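Local coordinates for synaptic vesicle membrane protein VAT-1 homolog-like (Homo sapiens, PDB 4A27), which probably acts as an oxidoreductase of the quinone oxidoreductase branch of the zinc-containing alcohol dehydrogenase family, possibly with zinc-binding capacity, at residues G295-E298 / K299-L303. Sequence-based numbering, arbitrary orientation.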
loop_
_atom_site.group_PDB
_atom_site.type_symbol
_atom_site.label_atom_id
_atom_site.label_comp_id
_atom_site.label_asym_id
_atom_site.label_seq_id
_atom_site.Cartn_x
_atom_site.Cartn_y
_atom_site.Cartn_z
ATOM N N GLY A 295 1.803 -12.001 -15.537
ATOM C CA GLY A 295 1.309 -12.688 -14.346
ATOM C C GLY A 295 -0.124 -12.335 -13.983
ATOM O O GLY A 295 -0.950 -13.220 -13.785
ATOM N N VAL A 296 -0.430 -11.035 -13.924
ATOM C CA VAL A 296 -1.813 -10.586 -13.707
ATOM C C VAL A 296 -2.776 -11.116 -14.764
ATOM O O VAL A 296 -3.818 -11.692 -14.432
ATOM C CB VAL A 296 -1.872 -9.042 -13.670
ATOM C CG1 VAL A 296 -3.338 -8.508 -13.695
ATOM C CG2 VAL A 296 -1.080 -8.557 -12.449
ATOM N N VAL A 297 -2.411 -11.011 -16.036
ATOM C CA VAL A 297 -3.308 -11.497 -17.119
ATOM C C VAL A 297 -3.575 -13.001 -17.034
ATOM O O VAL A 297 -4.694 -13.468 -17.270
ATOM C CB VAL A 297 -2.777 -11.159 -18.489
ATOM C CG1 VAL A 297 -3.560 -11.915 -19.559
ATOM C CG2 VAL A 297 -2.829 -9.643 -18.744
ATOM N N GLU A 298 -2.553 -13.758 -16.666
ATOM C CA GLU A 298 -2.715 -15.203 -16.530
ATOM C C GLU A 298 -3.696 -15.544 -15.431
ATOM O O GLU A 298 -4.598 -16.380 -15.624
ATOM C CB GLU A 298 -1.367 -15.887 -16.268
ATOM C CG GLU A 298 -0.463 -15.919 -17.489
ATOM C CD GLU A 298 0.919 -16.576 -17.215
ATOM O OE1 GLU A 298 1.157 -17.078 -16.091
ATOM O OE2 GLU A 298 1.767 -16.596 -18.132
ATOM N N LYS A 299 -3.584 -14.865 -14.294
ATOM C CA LYS A 299 -4.582 -15.036 -13.249
ATOM C C LYS A 299 -5.974 -14.520 -13.712
ATOM O O LYS A 299 -6.975 -15.170 -13.461
ATOM C CB LYS A 299 -4.163 -14.326 -11.951
ATOM C CG LYS A 299 -2.864 -14.865 -11.311
ATOM C CD LYS A 299 -2.432 -13.954 -10.114
ATOM C CE LYS A 299 -0.928 -13.983 -9.789
ATOM N NZ LYS A 299 -0.387 -12.611 -9.441
ATOM N N LEU A 300 -6.058 -13.354 -14.362
ATOM C CA LEU A 300 -7.381 -12.901 -14.911
ATOM C C LEU A 300 -8.001 -13.975 -15.846
ATOM O O LEU A 300 -9.200 -14.245 -15.779
ATOM C CB LEU A 300 -7.273 -11.571 -15.627
ATOM C CG LEU A 300 -6.956 -10.375 -14.734
ATOM C CD1 LEU A 300 -6.615 -9.152 -15.526
ATOM C CD2 LEU A 300 -8.228 -10.063 -13.784
ATOM N N ILE A 301 -7.185 -14.619 -16.686
ATOM C CA ILE A 301 -7.717 -15.603 -17.639
ATOM C C ILE A 301 -8.191 -16.864 -16.909
ATOM O O ILE A 301 -9.223 -17.467 -17.286
ATOM C CB ILE A 301 -6.714 -15.930 -18.767
ATOM C CG1 ILE A 301 -6.628 -14.792 -19.780
ATOM C CG2 ILE A 301 -7.154 -17.163 -19.570
ATOM C CD1 ILE A 301 -5.492 -15.022 -20.803
ATOM N N GLY A 302 -7.452 -17.251 -15.862
ATOM C CA GLY A 302 -7.875 -18.357 -14.977
ATOM C C GLY A 302 -9.243 -18.086 -14.365
ATOM O O GLY A 302 -10.111 -18.926 -14.447
ATOM N N LEU A 303 -9.454 -16.870 -13.840
ATOM C CA LEU A 303 -10.752 -16.470 -13.315
ATOM C C LEU A 303 -11.838 -16.467 -14.407
ATOM O O LEU A 303 -12.949 -16.973 -14.176
ATOM C CB LEU A 303 -10.672 -15.070 -12.640
ATOM C CG LEU A 303 -9.859 -15.018 -11.342
ATOM C CD1 LEU A 303 -9.759 -13.571 -10.808
ATOM C CD2 LEU A 303 -10.462 -15.948 -10.270
#
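Four successive i to i+4 backbone hydrogen bonds link G295-E298 to K299-L303 as one continuous alpha-helical run, K299 N to G295 O, L300 N to V296 O (2.8 Å and nearly linear at its hydrogen, 171°), I301 N to V297 O and G302 N to E298 O.

Two apolar pairs, each four residues apart, carry the side-chain contact. V296 and L300 run alongside one another in the same direction, and V296 CG1 meets L300 CD1 at 3.8 Å. The valine offers this methyl because CG1 stands anti to its own backbone N (chi1 170°), beside the carbonyl carbon and so on the side of the next turn. One residue on, V297 and I301 slant across each other, with V297 CG1 3.9 Å from I301 CD1; the first torsion of the isoleucine (chi1 -75°) sets CG1 beside its backbone N and directs that branch back toward V297, and the extended chain beyond it brings CD1 to the valine methyl.

K299 is turned back along the preceding turn: its CG lies 3.5 Å from G295 O, and CD and CE continue alongside that carbonyl oxygen. E298 and K299 are exposed, though K299 also touches Y131 of helix 124-137.

The buried residues V296, V297 and L300 face the rest of the fold. V296 touches Y131 and V297 touches V128, both of helix 124-137; L300 reaches F127 of that helix and L162 of helix 154-163, and V297 and I301 both meet M89 of strand 87-91. The i to i+4 pairs V296/L300 and V297/I301, buried or partly so and set against exposed E298 and K299, mark an amphipathic helix: in this medium-chain dehydrogenase/reductase fold, helix 290-305 packs its apolar face against helices 124-137 and 154-163 and strand 87-91.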